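Local coordinates for protein glycosyl hydrolase (Rhizobium leguminosarum bv. trifolii, PDB 5NDX) that probably hydrolyses O-glycosidic bonds as a family 39 alpha-L-iduronidase, the bacterial counterpart of the human lysosomal enzyme, at residues R39-I45 and V84-L90; N161-A165 and T203-T207. The protein carries 2 engineered substitutions. One frame throughout, in Å; residues are numbered along the deposited sequence.

How the interactions relate
Interaction 1 closes before interaction 2 opens along the chain, and their centres lie about 35 Å apart, with nearest atoms about 16 Å from each other. Both belong to the glycoside hydrolase barrel, whose eight parallel strands run in chain order from 24-27 to 307-310. In interaction 1, helix 36-45, which leads into strand 55-58, packs on the end of helix 76-87, just ahead of strand 91-95. Interaction 2 joins helix 155-171, between strands 140-142 and 179-184, to the loop that follows helix 190-200. Interaction 1 thus ties neighbouring early helices together near the centre of the molecule, whereas interaction 2 holds a peripheral loop onto the barrel's helical layer.

Interaction 1 (R39-I45 and V84-L90); sequences RQMLAYI and VMIEHRL
The extended side chain of R39 reaches across to E87 and grips its carboxylate end-on, NH1 to OE1 at 2.9 Å and NH2 to OE2 at 2.8 Å. Both oxygens are met on their syn sides, although the planes are 36° apart. CG of R39 stands anti to the backbone N (chi1 179°), which sends the chain past V84, whose CG1 lies at the guanidinium edge, while CE1 of H88 sits over one face. The H88 ring is fixed by a nearly straight bond from ND1 to V84 O (2.8 Å). CB of L42 lies over one of its faces in a CH-pi contact, 4.1 Å from the centroid. Of L42's branches, CD1 meets V84 CB at 3.8 Å and CD2 meets CD1 of L90, which also touches CG2 of I45. The Schellman motif ending helix 76-87 (R89 as C-prime, L90 N to M85 O) brings L90 here. A water bridges R39 O and, weakly, NE2 of H88. Were R39 an alanine, E87 and E541, the second carboxylate bound by NH2, would probably each lose this charge partner. Helices 36-45 and 76-87 of the TIM barrel thus join buried leucine and histidine packing to a more exposed salt bridge, where one arginine probably balances two acids.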
loop_
_atom_site.group_PDB
_atom_site.type_symbol
_atom_site.label_atom_id
_atom_site.label_comp_id
_atom_site.label_asym_id
_atom_site.label_seq_id
_atom_site.Cartn_x
_atom_site.Cartn_y
_atom_site.Cartn_z
ATOM N N ARG A 39 3.656 -14.222 -5.036
ATOM C CA ARG A 39 4.714 -13.810 -5.976
ATOM C C ARG A 39 4.124 -12.906 -7.095
ATOM O O ARG A 39 4.657 -11.845 -7.404
ATOM C CB ARG A 39 5.458 -15.032 -6.566
ATOM C CG ARG A 39 6.533 -14.620 -7.560
ATOM C CD ARG A 39 7.541 -15.715 -7.953
ATOM N NE ARG A 39 8.429 -15.078 -8.945
ATOM C CZ ARG A 39 9.575 -14.416 -8.698
ATOM N NH1 ARG A 39 10.112 -14.355 -7.495
ATOM N NH2 ARG A 39 10.222 -13.838 -9.708
ATOM N N GLN A 40 2.993 -13.312 -7.655
ATOM C CA GLN A 40 2.314 -12.501 -8.665
ATOM C C GLN A 40 1.861 -11.165 -8.063
ATOM O O GLN A 40 2.065 -10.130 -8.680
ATOM C CB GLN A 40 1.128 -13.223 -9.269
ATOM C CG GLN A 40 0.700 -12.589 -10.559
ATOM C CD GLN A 40 -0.545 -13.256 -11.157
ATOM O OE1 GLN A 40 -0.535 -14.453 -11.586
ATOM N NE2 GLN A 40 -1.567 -12.499 -11.253
ATOM N N MET A 41 1.305 -11.212 -6.858
ATOM C CA MET A 41 0.833 -10.001 -6.195
ATOM C C MET A 41 1.942 -8.964 -5.991
ATOM O O MET A 41 1.693 -7.771 -6.123
ATOM C CB MET A 41 0.185 -10.352 -4.874
ATOM C CG MET A 41 -1.096 -11.148 -5.059
ATOM S SD MET A 41 -1.535 -12.039 -3.570
ATOM C CE MET A 41 -3.213 -12.526 -3.987
ATOM N N LEU A 42 3.155 -9.425 -5.656
ATOM C CA LEU A 42 4.267 -8.516 -5.413
ATOM C C LEU A 42 4.695 -7.702 -6.634
ATOM O O LEU A 42 5.235 -6.631 -6.473
ATOM C CB LEU A 42 5.471 -9.243 -4.821
ATOM C CG LEU A 42 5.272 -9.830 -3.448
ATOM C CD1 LEU A 42 6.504 -10.597 -3.013
ATOM C CD2 LEU A 42 4.945 -8.780 -2.436
ATOM N N ALA A 43 4.475 -8.221 -7.832
ATOM C CA ALA A 43 4.689 -7.462 -9.056
ATOM C C ALA A 43 3.758 -6.269 -9.114
ATOM O O ALA A 43 4.190 -5.170 -9.461
ATOM C CB ALA A 43 4.441 -8.356 -10.262
ATOM N N TYR A 44 2.459 -6.472 -8.804
ATOM C CA TYR A 44 1.552 -5.300 -8.779
ATOM C C TYR A 44 1.892 -4.356 -7.649
ATOM O O TYR A 44 1.892 -3.144 -7.850
ATOM C CB TYR A 44 0.104 -5.669 -8.599
ATOM C CG TYR A 44 -0.485 -6.586 -9.593
ATOM C CD1 TYR A 44 -1.099 -6.137 -10.771
ATOM C CD2 TYR A 44 -0.449 -7.941 -9.349
ATOM C CE1 TYR A 44 -1.708 -7.045 -11.631
ATOM C CE2 TYR A 44 -0.994 -8.824 -10.223
ATOM C CZ TYR A 44 -1.620 -8.389 -11.353
ATOM O OH TYR A 44 -2.129 -9.426 -12.118
ATOM N N ILE A 45 2.216 -4.908 -6.470
ATOM C CA ILE A 45 2.497 -4.100 -5.279
ATOM C C ILE A 45 3.781 -3.268 -5.453
ATOM O O ILE A 45 3.817 -2.103 -5.081
ATOM C CB ILE A 45 2.583 -4.964 -4.032
ATOM C CG1 ILE A 45 1.216 -5.569 -3.730
ATOM C CG2 ILE A 45 3.076 -4.166 -2.832
ATOM C CD1 ILE A 45 1.297 -6.772 -2.791
ATOM N N VAL A 84 12.221 -12.380 -2.565
ATOM C CA VAL A 84 11.078 -11.929 -3.374
ATOM C C VAL A 84 10.688 -10.494 -3.120
ATOM O O VAL A 84 10.242 -9.844 -4.048
ATOM C CB VAL A 84 9.689 -12.692 -3.268
ATOM C CG1 VAL A 84 9.618 -13.735 -4.289
ATOM C CG2 VAL A 84 9.269 -13.124 -1.903
ATOM N N MET A 85 10.776 -10.039 -1.878
ATOM C CA MET A 85 10.534 -8.628 -1.599
ATOM C C MET A 85 11.536 -7.734 -2.330
ATOM O O MET A 85 11.128 -6.876 -3.100
ATOM C CB MET A 85 10.610 -8.323 -0.122
ATOM C CG MET A 85 9.602 -9.054 0.740
ATOM S SD MET A 85 9.679 -8.218 2.335
ATOM C CE MET A 85 8.918 -9.508 3.243
ATOM N N ILE A 86 12.825 -7.984 -2.123
ATOM C CA ILE A 86 13.920 -7.182 -2.717
ATOM C C ILE A 86 13.838 -7.136 -4.251
ATOM O O ILE A 86 13.939 -6.094 -4.855
ATOM C CB ILE A 86 15.314 -7.668 -2.249
ATOM C CG1 ILE A 86 15.692 -7.144 -0.850
ATOM C CG2 ILE A 86 16.446 -7.104 -3.133
ATOM C CD1 ILE A 86 14.613 -6.974 0.181
ATOM N N GLU A 87 13.583 -8.270 -4.848
ATOM C CA GLU A 87 13.410 -8.390 -6.279
ATOM C C GLU A 87 12.228 -7.542 -6.827
ATOM O O GLU A 87 12.275 -7.090 -7.953
ATOM C CB GLU A 87 13.193 -9.876 -6.555
ATOM C CG GLU A 87 13.068 -10.247 -8.013
ATOM C CD GLU A 87 12.457 -11.632 -8.237
ATOM O OE1 GLU A 87 12.216 -12.404 -7.265
ATOM O OE2 GLU A 87 12.209 -11.936 -9.428
ATOM N N HIS A 88 11.191 -7.278 -6.022
ATOM C CA HIS A 88 10.083 -6.400 -6.473
ATOM C C HIS A 88 10.143 -4.986 -5.896
ATOM O O HIS A 88 9.120 -4.305 -5.838
ATOM C CB HIS A 88 8.770 -7.085 -6.164
ATOM C CG HIS A 88 8.583 -8.306 -6.977
ATOM N ND1 HIS A 88 8.965 -9.549 -6.535
ATOM C CD2 HIS A 88 8.169 -8.467 -8.253
ATOM C CE1 HIS A 88 8.736 -10.439 -7.484
ATOM N NE2 HIS A 88 8.257 -9.810 -8.541
ATOM N N ARG A 89 11.345 -4.564 -5.473
ATOM C CA ARG A 89 11.601 -3.234 -4.963
ATOM C C ARG A 89 10.771 -2.931 -3.741
ATOM O O ARG A 89 10.253 -1.851 -3.592
ATOM C CB ARG A 89 11.394 -2.180 -6.076
ATOM C CG ARG A 89 12.171 -2.511 -7.375
ATOM C CD ARG A 89 12.147 -1.353 -8.381
ATOM N NE ARG A 89 10.787 -1.105 -8.906
ATOM C CZ ARG A 89 10.256 -1.644 -10.014
ATOM N NH1 ARG A 89 10.957 -2.497 -10.750
ATOM N NH2 ARG A 89 9.007 -1.336 -10.395
ATOM N N LEU A 90 10.633 -3.905 -2.864
ATOM C CA LEU A 90 9.940 -3.737 -1.610
ATOM C C LEU A 90 10.952 -3.952 -0.487
ATOM O O LEU A 90 11.912 -4.692 -0.656
ATOM C CB LEU A 90 8.793 -4.705 -1.539
ATOM C CG LEU A 90 7.720 -4.366 -2.601
ATOM C CD1 LEU A 90 6.786 -5.532 -2.810
ATOM C CD2 LEU A 90 6.944 -3.096 -2.244
HETATM O O HOH W 1 6.115 -11.329 -9.652
#

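Interaction 2 (N161-A165 and T203-T207); sequences NYYDA and TSCLT
The carboxylate of D164 receives the backbone N-H of C205 from above its plane, 73° out of it. The bond is nonetheless almost straight (177°), with C205 N 3.1 Å from D164 OD2. The flat group is therefore laid broadside to the loop, with OD1 against CA of S204 at 3.6 Å. D164 has CG beside its own backbone N and anti to the carbonyl carbon (chi1 -67°), an orientation that carries the acid from the helix to the turn. SG of C205 faces two side-chain oxygens, 3.4 Å from OD1 of N161 and 3.5 Å from OD2 of D164. The amide of N161 is also held at its other end, where ND2 bonds to Y107 O. On the loop, S204 OG accepts the backbone N of L206 at 3.0 Å, closing an ST turn, and takes a weak bond from T207 N. A water links the same OG to D164 O, 2.7 Å from each, so the turn is tied to the helix backbone as well as to the acid. Alongside, L206 CD1 rests on CA of A165 at 3.5 Å, adding an apolar contact beside the polar ones. Helix 110-131 borders this side, its V113 on N161, W116 on A165, M110 on C205 and R114 on L206. D164 also touches H198 of helix 190-200, so helix 155-171 meets both helices and the loop leading on to barrel strand 216-219.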
loop_
_atom_site.group_PDB
_atom_site.type_symbol
_atom_site.label_atom_id
_atom_site.label_comp_id
_atom_site.label_asym_id
_atom_site.label_seq_id
_atom_site.Cartn_x
_atom_site.Cartn_y
_atom_site.Cartn_z
ATOM N N ASN A 161 12.770 -7.447 28.353
ATOM C CA ASN A 161 14.056 -8.129 28.073
ATOM C C ASN A 161 14.200 -8.485 26.584
ATOM O O ASN A 161 15.290 -8.461 26.031
ATOM C CB ASN A 161 14.153 -9.475 28.812
ATOM C CG ASN A 161 14.262 -9.351 30.319
ATOM O OD1 ASN A 161 14.612 -8.310 30.886
ATOM N ND2 ASN A 161 13.994 -10.458 30.970
ATOM N N TYR A 162 13.100 -8.952 26.013
ATOM C CA TYR A 162 12.979 -9.183 24.567
ATOM C C TYR A 162 13.348 -7.922 23.758
ATOM O O TYR A 162 14.157 -8.008 22.821
ATOM C CB TYR A 162 11.580 -9.733 24.244
ATOM C CG TYR A 162 11.135 -9.491 22.819
ATOM C CD1 TYR A 162 11.577 -10.310 21.765
ATOM C CD2 TYR A 162 10.288 -8.444 22.526
ATOM C CE1 TYR A 162 11.171 -10.074 20.460
ATOM C CE2 TYR A 162 9.880 -8.197 21.233
ATOM C CZ TYR A 162 10.348 -8.999 20.202
ATOM O OH TYR A 162 9.918 -8.713 18.945
ATOM N N TYR A 163 12.804 -6.768 24.146
ATOM C CA TYR A 163 13.151 -5.463 23.518
ATOM C C TYR A 163 14.660 -5.190 23.622
ATOM O O TYR A 163 15.344 -4.884 22.624
ATOM C CB TYR A 163 12.331 -4.296 24.124
ATOM C CG TYR A 163 12.513 -3.035 23.338
ATOM C CD1 TYR A 163 11.760 -2.807 22.182
ATOM C CD2 TYR A 163 13.515 -2.144 23.649
ATOM C CE1 TYR A 163 11.978 -1.703 21.386
ATOM C CE2 TYR A 163 13.747 -1.039 22.876
ATOM C CZ TYR A 163 12.969 -0.813 21.728
ATOM O OH TYR A 163 13.203 0.277 20.916
ATOM N N ASP A 164 15.192 -5.370 24.831
ATOM C CA ASP A 164 16.630 -5.217 25.104
ATOM C C ASP A 164 17.481 -6.051 24.188
ATOM O O ASP A 164 18.503 -5.600 23.714
ATOM C CB ASP A 164 16.957 -5.617 26.557
ATOM C CG ASP A 164 16.367 -4.674 27.585
ATOM O OD1 ASP A 164 16.219 -3.483 27.276
ATOM O OD2 ASP A 164 16.067 -5.120 28.726
ATOM N N ALA A 165 17.044 -7.284 23.974
ATOM C CA ALA A 165 17.761 -8.262 23.147
ATOM C C ALA A 165 17.709 -7.881 21.665
ATOM O O ALA A 165 18.730 -7.982 20.950
ATOM C CB ALA A 165 17.152 -9.642 23.357
ATOM N N THR A 203 16.527 0.414 32.513
ATOM C CA THR A 203 17.888 0.041 32.105
ATOM C C THR A 203 17.888 -1.336 31.446
ATOM O O THR A 203 17.148 -2.235 31.839
ATOM C CB THR A 203 18.883 0.044 33.314
ATOM O OG1 THR A 203 18.400 -0.867 34.290
ATOM C CG2 THR A 203 19.014 1.453 33.996
ATOM N N SER A 204 18.710 -1.476 30.424
ATOM C CA SER A 204 18.759 -2.709 29.653
ATOM C C SER A 204 19.309 -3.826 30.519
ATOM O O SER A 204 20.323 -3.647 31.172
ATOM C CB SER A 204 19.660 -2.528 28.433
ATOM O OG SER A 204 20.078 -3.785 27.925
ATOM N N CYS A 205 18.674 -4.987 30.467
ATOM C CA CYS A 205 19.157 -6.166 31.148
ATOM C C CYS A 205 20.400 -6.794 30.525
ATOM O O CYS A 205 20.870 -7.786 31.059
ATOM C CB CYS A 205 18.051 -7.235 31.191
ATOM S SG CYS A 205 17.715 -8.092 29.609
ATOM N N LEU A 206 20.915 -6.279 29.404
ATOM C CA LEU A 206 22.085 -6.874 28.725
ATOM C C LEU A 206 23.344 -6.021 28.772
ATOM O O LEU A 206 24.447 -6.545 28.916
ATOM C CB LEU A 206 21.766 -7.168 27.266
ATOM C CG LEU A 206 20.813 -8.333 27.036
ATOM C CD1 LEU A 206 20.279 -8.236 25.612
ATOM C CD2 LEU A 206 21.471 -9.687 27.276
ATOM N N THR A 207 23.176 -4.719 28.576
ATOM C CA THR A 207 24.158 -3.744 29.012
ATOM C C THR A 207 23.755 -3.671 30.488
ATOM O O THR A 207 23.075 -4.574 30.989
ATOM C CB THR A 207 23.998 -2.378 28.284
ATOM O OG1 THR A 207 22.854 -1.672 28.790
ATOM C CG2 THR A 207 23.837 -2.553 26.755
HETATM O O HOH W 2 19.711 -3.697 25.249
#